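Local coordinates for single-strand DNA-binding protein (Agrobacterium tumefaciens, PDB 3BTP) that binds single-stranded but not double-stranded DNA regardless of nucleotide sequence, and mediates nuclear uptake of transferred T-DNA strands during plant transformation, at residues 152-155 / 159-162; 306-309 / 313-316; 395-400 / 404-409. All coordinates share one frame; numbering follows the deposited sequence.

All three contacts are antiparallel hairpins whose second strand runs straight into a helix. Contacts 1 and 2 are neighbours, with centres about 10 Å apart. Each supplies the last two strands of a four-stranded sheet, and the outermost strands of the two sheets meet: Y159 N lies 2.9 Å from M314 O, a probable hydrogen bond. I313 CD1 packs 3.4 Å from Y160 CE1. R153 NH1 and K306 NZ also come within 4.1 Å of each other, a like-charge approach that E304 probably offsets by pairing with both. Contact 3 belongs to a separate barrel; its centre is about 35 Å from contact 1 and 32 Å from contact 2.

Contact 1: 152-155 / 159-162; sequences YRDG and YYPP
R153 and Y159 face each other as a non-hydrogen-bonded pair, while next to them Y152 and Y160 exchange both backbone hydrogen bonds. Y152 N gives to Y160 O at 2.8 Å and Y160 N gives to Y152 O at 2.9 Å, both nearly straight. Y152 O takes a further CA-H...O contact from Y159 CA.

The R153 chain passes at a slant over the Y159 ring, CA over one face near the rim and R153 CB 3.4 Å from Y159 CE1. With CG anti to the backbone N (chi1 -168°) and the chain extended to NE, the guanidinium arrives at the phenol oxygen. NH1 donates to Y159 OH at 3.1 Å, the oxygen lying in the guanidinium plane, which stands 78° to the ring. NH1 also forms salt bridges with E304 and D115, and Y159 OH is bonded to the backbone O of D115, so both partners are held from beyond the hairpin.

At the turn, D154 OD2 sits in the plane of the Y160 ring, off its edge, 3.2 Å from CE2. Their polar ends are joined by water 1, which donates to D154 OD2 at 2.7 Å and accepts a short bond from Y160 OH. N158 ND2 gives OD2 a second bond, and OD1 takes V156 N.

On the Y152 and Y160 side, the Y152 ring lies with its edge toward P162, CE2 4.2 Å from CG, and its OH bonds R150 NE. The whole is a short beta hairpin at the edge of an antiparallel four-stranded sheet, leading through P161 at the N-cap into helix 162-167.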
ATOM      1  N   TYR A 152      14.587  -2.686   7.018  1.00 20.39           N
ATOM      2  CA  TYR A 152      14.695  -3.664   5.901  1.00 20.32           C
ATOM      3  C   TYR A 152      13.882  -3.179   4.672  1.00 19.54           C
ATOM      4  O   TYR A 152      12.707  -2.850   4.820  1.00 19.01           O
ATOM      5  CB  TYR A 152      14.163  -5.011   6.350  1.00 20.44           C
ATOM      6  CG  TYR A 152      14.821  -5.517   7.590  1.00 21.11           C
ATOM      7  CD1 TYR A 152      16.010  -6.245   7.505  1.00 22.01           C
ATOM      8  CD2 TYR A 152      14.293  -5.237   8.860  1.00 22.88           C
ATOM      9  CE1 TYR A 152      16.648  -6.678   8.637  1.00 21.76           C
ATOM     10  CE2 TYR A 152      14.923  -5.669  10.014  1.00 20.22           C
ATOM     11  CZ  TYR A 152      16.088  -6.412   9.881  1.00 21.42           C
ATOM     12  OH  TYR A 152      16.710  -6.906  10.985  1.00 23.77           O
ATOM     13  N   ARG A 153      14.495  -3.131   3.507  1.00 18.51           N
ATOM     14  CA  ARG A 153      13.842  -2.676   2.276  1.00 20.11           C
ATOM     15  C   ARG A 153      12.892  -3.807   1.820  1.00 21.64           C
ATOM     16  O   ARG A 153      13.283  -4.969   1.838  1.00 21.73           O
ATOM     17  CB  ARG A 153      14.885  -2.431   1.198  1.00 18.45           C
ATOM     18  CG  ARG A 153      14.346  -1.672  -0.036  1.00 19.60           C
ATOM     19  CD  ARG A 153      15.356  -1.730  -1.241  1.00 20.68           C
ATOM     20  NE  ARG A 153      14.797  -1.028  -2.419  1.00 19.92           N
ATOM     21  CZ  ARG A 153      14.764   0.300  -2.593  1.00 23.91           C
ATOM     22  NH1 ARG A 153      15.319   1.135  -1.701  1.00 22.45           N
ATOM     23  NH2 ARG A 153      14.206   0.812  -3.699  1.00 24.84           N
ATOM     24  N   ASP A 154      11.634  -3.495   1.478  1.00 23.19           N
ATOM     25  CA  ASP A 154      10.716  -4.505   0.936  1.00 22.86           C
ATOM     26  C   ASP A 154      10.773  -4.453  -0.592  1.00 23.15           C
ATOM     27  O   ASP A 154      11.646  -3.781  -1.137  1.00 22.19           O
ATOM     28  CB  ASP A 154       9.286  -4.393   1.501  1.00 22.45           C
ATOM     29  CG  ASP A 154       8.446  -3.223   0.905  1.00 23.63           C
ATOM     30  OD1 ASP A 154       8.919  -2.485   0.001  1.00 27.07           O
ATOM     31  OD2 ASP A 154       7.292  -3.006   1.418  1.00 24.03           O
ATOM     32  N   GLY A 155       9.818  -5.110  -1.276  1.00 22.89           N
ATOM     33  CA  GLY A 155       9.880  -5.187  -2.729  1.00 22.74           C
ATOM     34  C   GLY A 155       9.653  -3.909  -3.514  1.00 23.22           C
ATOM     35  O   GLY A 155      10.053  -3.833  -4.664  1.00 23.38           O
ATOM     36  N   TYR A 159      10.630   0.741   3.889  1.00 17.67           N
ATOM     37  CA  TYR A 159      11.578   0.259   4.888  1.00 16.11           C
ATOM     38  C   TYR A 159      10.845  -0.053   6.211  1.00 17.49           C
ATOM     39  O   TYR A 159      10.150   0.803   6.812  1.00 17.22           O
ATOM     40  CB  TYR A 159      12.771   1.272   5.069  1.00 15.31           C
ATOM     41  CG  TYR A 159      13.870   1.154   3.990  1.00 14.62           C
ATOM     42  CD1 TYR A 159      14.935   0.313   4.148  1.00 13.62           C
ATOM     43  CD2 TYR A 159      13.785   1.840   2.803  1.00 16.62           C
ATOM     44  CE1 TYR A 159      15.943   0.191   3.166  1.00 14.52           C
ATOM     45  CE2 TYR A 159      14.767   1.713   1.781  1.00 17.78           C
ATOM     46  CZ  TYR A 159      15.849   0.893   1.982  1.00 17.19           C
ATOM     47  OH  TYR A 159      16.810   0.733   1.000  1.00 16.85           O
ATOM     48  N   TYR A 160      11.026  -1.279   6.664  1.00 18.21           N
ATOM     49  CA  TYR A 160      10.351  -1.814   7.865  1.00 19.13           C
ATOM     50  C   TYR A 160      11.345  -1.988   8.967  1.00 19.59           C
ATOM     51  O   TYR A 160      12.413  -2.549   8.741  1.00 18.69           O
ATOM     52  CB  TYR A 160       9.774  -3.215   7.610  1.00 17.82           C
ATOM     53  CG  TYR A 160       8.501  -3.258   6.794  1.00 20.97           C
ATOM     54  CD1 TYR A 160       7.275  -3.493   7.418  1.00 20.86           C
ATOM     55  CD2 TYR A 160       8.513  -3.043   5.405  1.00 21.82           C
ATOM     56  CE1 TYR A 160       6.117  -3.555   6.693  1.00 22.04           C
ATOM     57  CE2 TYR A 160       7.341  -3.060   4.665  1.00 22.85           C
ATOM     58  CZ  TYR A 160       6.137  -3.328   5.319  1.00 22.76           C
ATOM     59  OH  TYR A 160       4.945  -3.427   4.622  1.00 17.55           O
ATOM     60  N   PRO A 161      10.957  -1.541  10.186  1.00 21.43           N
ATOM     61  CA  PRO A 161      11.751  -1.813  11.390  1.00 20.85           C
ATOM     62  C   PRO A 161      11.384  -3.206  11.823  1.00 20.80           C
ATOM     63  O   PRO A 161      10.413  -3.745  11.307  1.00 23.11           O
ATOM     64  CB  PRO A 161      11.282  -0.720  12.391  1.00 19.88           C
ATOM     65  CG  PRO A 161       9.809  -0.439  11.988  1.00 21.66           C
ATOM     66  CD  PRO A 161       9.704  -0.773  10.468  1.00 20.21           C
ATOM     67  N   PRO A 162      12.156  -3.812  12.755  1.00 20.63           N
ATOM     68  CA  PRO A 162      12.187  -5.248  12.969  1.00 20.18           C
ATOM     69  C   PRO A 162      10.883  -5.967  13.347  1.00 19.97           C
ATOM     70  O   PRO A 162      10.643  -6.989  12.749  1.00 19.34           O
ATOM     71  CB  PRO A 162      13.283  -5.412  14.070  1.00 19.42           C
ATOM     72  CG  PRO A 162      14.151  -4.215  13.846  1.00 19.83           C
ATOM     73  CD  PRO A 162      13.167  -3.141  13.597  1.00 20.66           C
TER
HETATM   74  O   HOH W   1       5.193  -4.341   2.359  1.00 17.14           O

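Contact 2: 306-309 / 313-316; sequences KLKS and IMHD
K306 to K308 and M314 to D316 form a buried antiparallel strand pair at one edge of a four-stranded sheet, with strand 263-266 on the far side of the first strand. L307 and H315 are the hydrogen-bonded pair: L307 N donates to H315 O at 2.7 Å, and H315 N returns a more bent bond, 142° at the hydrogen, approaching L307 O from above the carbonyl plane. S309 N to I313 O, 2.7 Å, closes the turn end.

On one face K306 reaches D316. A bend at chi2 (-58°) carries its chain at a slant past D316, K306 CD 3.7 Å from D316 CA, and NZ makes a salt bridge to OD1 at 2.9 Å, on the anti side and somewhat out of the carboxylate plane. E304 and G157 O also hold NZ. The arrangement is a beta hairpin passing directly into helix 317-323: D316 is the N-cap, its OD2 turned to K318 N and Y319 N in weak bonds.

Further along this face M314 folds back over the first strand, and CE comes 3.3 Å from K308 N and 3.6 Å from K306 O, with SD beside the K308 CB.

The opposite face carries H315. I313 CG2 sits over the centre of its imidazole, and S309 CB meets the ring edge at CD2, 3.7 Å away. H315 NE2 and S309 OG each bond an acidic side chain on the chain of another protein.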
ATOM      1  N   LYS A 306      11.239   8.627   1.759  1.00 22.02           N
ATOM      2  CA  LYS A 306      10.342   7.863   2.612  1.00 22.58           C
ATOM      3  C   LYS A 306       9.673   8.747   3.628  1.00 23.43           C
ATOM      4  O   LYS A 306      10.293   9.608   4.274  1.00 22.79           O
ATOM      5  CB  LYS A 306      11.096   6.797   3.431  1.00 20.08           C
ATOM      6  CG  LYS A 306      12.203   6.197   2.656  1.00 18.66           C
ATOM      7  CD  LYS A 306      11.755   5.518   1.321  1.00 14.36           C
ATOM      8  CE  LYS A 306      13.042   5.014   0.581  1.00 18.12           C
ATOM      9  NZ  LYS A 306      12.762   4.164  -0.630  1.00 17.28           N
ATOM     10  N   LEU A 307       8.402   8.434   3.801  1.00 24.01           N
ATOM     11  CA  LEU A 307       7.520   9.151   4.715  1.00 23.86           C
ATOM     12  C   LEU A 307       7.008   8.111   5.743  1.00 22.03           C
ATOM     13  O   LEU A 307       6.462   7.057   5.390  1.00 21.96           O
ATOM     14  CB  LEU A 307       6.422   9.765   3.882  1.00 23.01           C
ATOM     15  CG  LEU A 307       6.551  11.131   3.207  1.00 27.19           C
ATOM     16  CD1 LEU A 307       7.850  11.840   3.320  1.00 22.41           C
ATOM     17  CD2 LEU A 307       6.130  11.044   1.803  1.00 28.69           C
ATOM     18  N   LYS A 308       7.247   8.415   6.999  1.00 20.86           N
ATOM     19  CA  LYS A 308       6.908   7.545   8.102  1.00 21.24           C
ATOM     20  C   LYS A 308       5.425   7.365   8.392  1.00 20.81           C
ATOM     21  O   LYS A 308       4.642   8.319   8.393  1.00 21.05           O
ATOM     22  CB  LYS A 308       7.538   8.072   9.364  1.00 21.06           C
ATOM     23  CG  LYS A 308       7.525   6.995  10.347  1.00 21.85           C
ATOM     24  CD  LYS A 308       8.370   7.276  11.545  1.00 30.53           C
ATOM     25  CE  LYS A 308       7.468   7.386  12.739  1.00 34.66           C
ATOM     26  NZ  LYS A 308       8.239   6.642  13.821  1.00 37.76           N
ATOM     27  N   SER A 309       5.082   6.134   8.661  1.00 18.98           N
ATOM     28  CA  SER A 309       3.763   5.770   9.055  1.00 19.61           C
ATOM     29  C   SER A 309       3.696   5.813  10.607  1.00 19.35           C
ATOM     30  O   SER A 309       4.746   5.747  11.287  1.00 17.47           O
ATOM     31  CB  SER A 309       3.489   4.371   8.438  1.00 19.46           C
ATOM     32  OG  SER A 309       2.409   3.745   9.047  1.00 21.20           O
ATOM     33  N   ILE A 313       6.803   2.144   9.901  1.00 18.80           N
ATOM     34  CA  ILE A 313       7.164   1.941   8.503  1.00 18.11           C
ATOM     35  C   ILE A 313       7.459   3.241   7.764  1.00 17.14           C
ATOM     36  O   ILE A 313       6.711   4.172   7.823  1.00 18.22           O
ATOM     37  CB  ILE A 313       6.078   1.113   7.707  1.00 17.95           C
ATOM     38  CG1 ILE A 313       5.678  -0.158   8.471  1.00 17.33           C
ATOM     39  CG2 ILE A 313       6.497   0.875   6.234  1.00 16.82           C
ATOM     40  CD1 ILE A 313       4.478  -0.764   7.882  1.00 21.57           C
ATOM     41  N   MET A 314       8.551   3.253   7.013  1.00 16.56           N
ATOM     42  CA  MET A 314       8.906   4.350   6.129  1.00 16.64           C
ATOM     43  C   MET A 314       8.550   3.987   4.717  1.00 16.83           C
ATOM     44  O   MET A 314       9.297   3.280   4.027  1.00 16.15           O
ATOM     45  CB  MET A 314      10.417   4.583   6.259  1.00 18.37           C
ATOM     46  CG  MET A 314      10.791   4.794   7.667  1.00 22.57           C
ATOM     47  SD  MET A 314      11.057   6.486   8.191  1.00 32.13           S
ATOM     48  CE  MET A 314      10.341   7.386   7.068  1.00  8.89           C
ATOM     49  N   HIS A 315       7.386   4.468   4.280  1.00 17.30           N
ATOM     50  CA  HIS A 315       6.883   4.199   2.972  1.00 16.53           C
ATOM     51  C   HIS A 315       7.524   5.129   1.960  1.00 17.95           C
ATOM     52  O   HIS A 315       7.627   6.362   2.190  1.00 18.48           O
ATOM     53  CB  HIS A 315       5.360   4.340   2.887  1.00 16.68           C
ATOM     54  CG  HIS A 315       4.583   3.355   3.711  1.00 15.84           C
ATOM     55  ND1 HIS A 315       4.298   2.062   3.281  1.00 19.90           N
ATOM     56  CD2 HIS A 315       3.987   3.487   4.912  1.00 12.60           C
ATOM     57  CE1 HIS A 315       3.582   1.435   4.205  1.00 15.96           C
ATOM     58  NE2 HIS A 315       3.372   2.284   5.199  1.00 19.62           N
ATOM     59  N   ASP A 316       7.995   4.522   0.860  1.00 18.43           N
ATOM     60  CA  ASP A 316       8.448   5.248  -0.278  1.00 18.22           C
ATOM     61  C   ASP A 316       7.288   6.087  -0.783  1.00 18.65           C
ATOM     62  O   ASP A 316       6.148   5.622  -0.919  1.00 16.91           O
ATOM     63  CB  ASP A 316       8.900   4.315  -1.390  1.00 18.20           C
ATOM     64  CG  ASP A 316       9.610   5.074  -2.525  1.00 21.04           C
ATOM     65  OD1 ASP A 316      10.806   5.523  -2.340  1.00 22.87           O
ATOM     66  OD2 ASP A 316       8.961   5.252  -3.574  1.00 22.94           O
TER

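Contact 3: 395-400 / 404-409; sequences RVQVLA and NRYMSP
R405 meets A400 through its carbonyl: A400 N gives to R405 O at 2.9 Å, almost straight, and L399 CD1 packs against the same oxygen. The R405 side chain leaves the hairpin and bonds T496 OG1 through NE.

Y406 pairs with L399 without hydrogen bonds, and its ring is packed on both faces. L399, with CG anti to the backbone N (chi1 -158°), brings CD1 over the centre of the ring, 3.9 Å from the centroid and 8° off the normal, a clear CH-pi contact. Q397 OE1 lies over the opposite face. The extended Q397 side chain crosses the tyrosine at about a right angle; its amide lies only 20° from parallel to the ring, while NE2 is 3.5 Å from Y406 CB. Q397 OE1 is buried here with no partner in the model, whereas Y406 OH bonds P347 O.

This beta hairpin belongs to a closed eight-stranded antiparallel barrel. Strand 405-407 lies between 494-497 and 396-399, and backbone bonds from Q397 and L399 to T350 and A348 complete the ring.

M407 then forms the hydrogen-bonded pair with V398: V398 N gives to M407 O at 2.8 Å, and M407 N gives to V398 O at 3.1 Å. The M407 side chain turns at chi3 so that CE rests on A400 CB, 3.6 Å away, while V398 CG2 sits against M407 O.

S408, just past the strand, is the N-cap, OG bonding R411 N at the start of helix 409-415. P409, in the first turn of that helix, returns to the first strand: CG packs 3.7 Å from V396 CG1, crossing it at about a right angle, and CD lies 3.4 Å from V396 O.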
ATOM      1  N   ARG A 395     -10.313  -9.223 -19.195  1.00 23.89           N
ATOM      2  CA  ARG A 395     -10.447  -8.935 -17.790  1.00 23.38           C
ATOM      3  C   ARG A 395     -10.152  -7.419 -17.501  1.00 22.49           C
ATOM      4  O   ARG A 395     -10.201  -6.970 -16.387  1.00 23.12           O
ATOM      5  CB  ARG A 395      -9.508  -9.894 -17.053  1.00 23.58           C
ATOM      6  CG  ARG A 395     -10.065 -11.285 -16.922  1.00 21.24           C
ATOM      7  CD  ARG A 395      -9.090 -12.220 -16.227  1.00 21.85           C
ATOM      8  NE  ARG A 395      -9.791 -13.480 -15.884  1.00 24.14           N
ATOM      9  CZ  ARG A 395     -10.312 -13.818 -14.701  1.00 25.17           C
ATOM     10  NH1 ARG A 395     -10.224 -13.008 -13.628  1.00 17.59           N
ATOM     11  NH2 ARG A 395     -10.896 -15.010 -14.575  1.00 23.43           N
ATOM     12  N   VAL A 396      -9.902  -6.649 -18.540  1.00 20.99           N
ATOM     13  CA  VAL A 396      -9.488  -5.254 -18.414  1.00 20.28           C
ATOM     14  C   VAL A 396     -10.674  -4.329 -18.671  1.00 20.21           C
ATOM     15  O   VAL A 396     -11.462  -4.612 -19.584  1.00 18.04           O
ATOM     16  CB  VAL A 396      -8.318  -4.931 -19.407  1.00 18.54           C
ATOM     17  CG1 VAL A 396      -8.053  -3.442 -19.509  1.00 19.87           C
ATOM     18  CG2 VAL A 396      -7.033  -5.704 -18.970  1.00 16.84           C
ATOM     19  N   GLN A 397     -10.764  -3.271 -17.836  1.00 19.62           N
ATOM     20  CA  GLN A 397     -11.788  -2.179 -17.843  1.00 20.45           C
ATOM     21  C   GLN A 397     -10.993  -0.922 -17.920  1.00 17.22           C
ATOM     22  O   GLN A 397      -9.980  -0.853 -17.284  1.00 15.05           O
ATOM     23  CB  GLN A 397     -12.532  -2.044 -16.502  1.00 17.68           C
ATOM     24  CG  GLN A 397     -13.661  -3.010 -16.371  1.00 26.54           C
ATOM     25  CD  GLN A 397     -14.501  -2.798 -15.094  1.00 24.42           C
ATOM     26  OE1 GLN A 397     -14.005  -2.713 -13.946  1.00 30.11           O
ATOM     27  NE2 GLN A 397     -15.762  -2.671 -15.303  1.00 32.76           N
ATOM     28  N   VAL A 398     -11.461   0.062 -18.681  1.00 16.79           N
ATOM     29  CA  VAL A 398     -10.766   1.335 -18.849  1.00 15.92           C
ATOM     30  C   VAL A 398     -11.783   2.460 -18.580  1.00 15.99           C
ATOM     31  O   VAL A 398     -12.983   2.333 -18.892  1.00 13.38           O
ATOM     32  CB  VAL A 398     -10.072   1.446 -20.272  1.00 17.09           C
ATOM     33  CG1 VAL A 398      -8.845   0.468 -20.358  1.00 14.08           C
ATOM     34  CG2 VAL A 398     -11.081   1.106 -21.346  1.00 14.96           C
ATOM     35  N   LEU A 399     -11.292   3.529 -17.940  1.00 16.32           N
ATOM     36  CA  LEU A 399     -12.115   4.683 -17.579  1.00 17.99           C
ATOM     37  C   LEU A 399     -12.448   5.648 -18.795  1.00 19.34           C
ATOM     38  O   LEU A 399     -11.555   6.054 -19.492  1.00 18.11           O
ATOM     39  CB  LEU A 399     -11.431   5.478 -16.495  1.00 16.34           C
ATOM     40  CG  LEU A 399     -12.343   6.369 -15.676  1.00 18.45           C
ATOM     41  CD1 LEU A 399     -13.478   5.579 -14.953  1.00 15.80           C
ATOM     42  CD2 LEU A 399     -11.435   7.245 -14.727  1.00 16.00           C
ATOM     43  N   ALA A 400     -13.742   5.954 -19.019  1.00 19.37           N
ATOM     44  CA  ALA A 400     -14.199   6.987 -19.952  1.00 19.99           C
ATOM     45  C   ALA A 400     -13.548   8.332 -19.677  1.00 19.98           C
ATOM     46  O   ALA A 400     -13.116   8.620 -18.568  1.00 22.58           O
ATOM     47  CB  ALA A 400     -15.718   7.151 -19.843  1.00 18.62           C
ATOM     48  N   ASN A 404     -16.420   8.692 -15.174  1.00 22.45           N
ATOM     49  CA  ASN A 404     -17.590   8.132 -14.441  1.00 23.25           C
ATOM     50  C   ASN A 404     -17.976   6.715 -14.788  1.00 21.84           C
ATOM     51  O   ASN A 404     -18.801   6.127 -14.127  1.00 22.76           O
ATOM     52  CB  ASN A 404     -18.836   8.996 -14.654  1.00 24.10           C
ATOM     53  CG  ASN A 404     -18.721  10.329 -13.990  1.00 28.18           C
ATOM     54  OD1 ASN A 404     -19.115  11.317 -14.590  1.00 33.47           O
ATOM     55  ND2 ASN A 404     -18.124  10.381 -12.783  1.00 23.08           N
ATOM     56  N   ARG A 405     -17.399   6.214 -15.850  1.00 19.70           N
ATOM     57  CA  ARG A 405     -17.789   4.962 -16.379  1.00 21.53           C
ATOM     58  C   ARG A 405     -16.585   4.089 -16.752  1.00 18.25           C
ATOM     59  O   ARG A 405     -15.702   4.559 -17.410  1.00 18.51           O
ATOM     60  CB  ARG A 405     -18.580   5.239 -17.672  1.00 18.97           C
ATOM     61  CG  ARG A 405     -19.051   3.919 -18.339  1.00 25.50           C
ATOM     62  CD  ARG A 405     -20.105   4.254 -19.444  1.00 25.80           C
ATOM     63  NE  ARG A 405     -21.417   4.584 -18.865  1.00 30.93           N
ATOM     64  CZ  ARG A 405     -22.484   4.898 -19.619  1.00 32.27           C
ATOM     65  NH1 ARG A 405     -22.359   4.918 -20.922  1.00 30.64           N
ATOM     66  NH2 ARG A 405     -23.653   5.168 -19.088  1.00 26.45           N
ATOM     67  N   TYR A 406     -16.663   2.811 -16.441  1.00 17.64           N
ATOM     68  CA  TYR A 406     -15.794   1.756 -17.018  1.00 17.49           C
ATOM     69  C   TYR A 406     -16.405   0.961 -18.148  1.00 17.59           C
ATOM     70  O   TYR A 406     -17.596   0.619 -18.145  1.00 18.16           O
ATOM     71  CB  TYR A 406     -15.308   0.747 -15.954  1.00 16.64           C
ATOM     72  CG  TYR A 406     -14.267   1.316 -14.996  1.00 15.21           C
ATOM     73  CD1 TYR A 406     -14.626   1.637 -13.687  1.00 18.28           C
ATOM     74  CD2 TYR A 406     -12.897   1.429 -15.381  1.00 14.45           C
ATOM     75  CE1 TYR A 406     -13.655   2.104 -12.739  1.00 17.86           C
ATOM     76  CE2 TYR A 406     -11.881   1.907 -14.469  1.00 16.97           C
ATOM     77  CZ  TYR A 406     -12.315   2.266 -13.150  1.00 19.30           C
ATOM     78  OH  TYR A 406     -11.438   2.754 -12.223  1.00 18.96           O
ATOM     79  N   MET A 407     -15.550   0.648 -19.112  1.00 17.74           N
ATOM     80  CA  MET A 407     -15.942  -0.136 -20.274  1.00 18.74           C
ATOM     81  C   MET A 407     -14.751  -0.970 -20.734  1.00 19.84           C
ATOM     82  O   MET A 407     -13.613  -0.725 -20.344  1.00 20.83           O
ATOM     83  CB  MET A 407     -16.467   0.794 -21.413  1.00 18.16           C
ATOM     84  CG  MET A 407     -15.463   1.731 -22.045  1.00 18.46           C
ATOM     85  SD  MET A 407     -16.072   3.091 -23.058  1.00 15.72           S
ATOM     86  CE  MET A 407     -16.513   4.269 -21.769  1.00 23.82           C
ATOM     87  N   SER A 408     -15.006  -1.971 -21.552  1.00 20.37           N
ATOM     88  CA  SER A 408     -13.910  -2.644 -22.266  1.00 20.15           C
ATOM     89  C   SER A 408     -13.030  -1.697 -23.083  1.00 19.52           C
ATOM     90  O   SER A 408     -13.430  -0.624 -23.528  1.00 20.63           O
ATOM     91  CB  SER A 408     -14.441  -3.797 -23.175  1.00 19.60           C
ATOM     92  OG  SER A 408     -15.020  -3.209 -24.327  1.00 24.62           O
ATOM     93  N   PRO A 409     -11.786  -2.107 -23.295  1.00 20.03           N
ATOM     94  CA  PRO A 409     -10.886  -1.346 -24.170  1.00 19.97           C
ATOM     95  C   PRO A 409     -11.350  -1.195 -25.635  1.00 20.99           C
ATOM     96  O   PRO A 409     -11.190  -0.093 -26.202  1.00 21.23           O
ATOM     97  CB  PRO A 409      -9.547  -2.148 -24.077  1.00 18.26           C
ATOM     98  CG  PRO A 409      -9.716  -2.984 -22.818  1.00 19.81           C
ATOM     99  CD  PRO A 409     -11.137  -3.278 -22.668  1.00 16.96           C
TER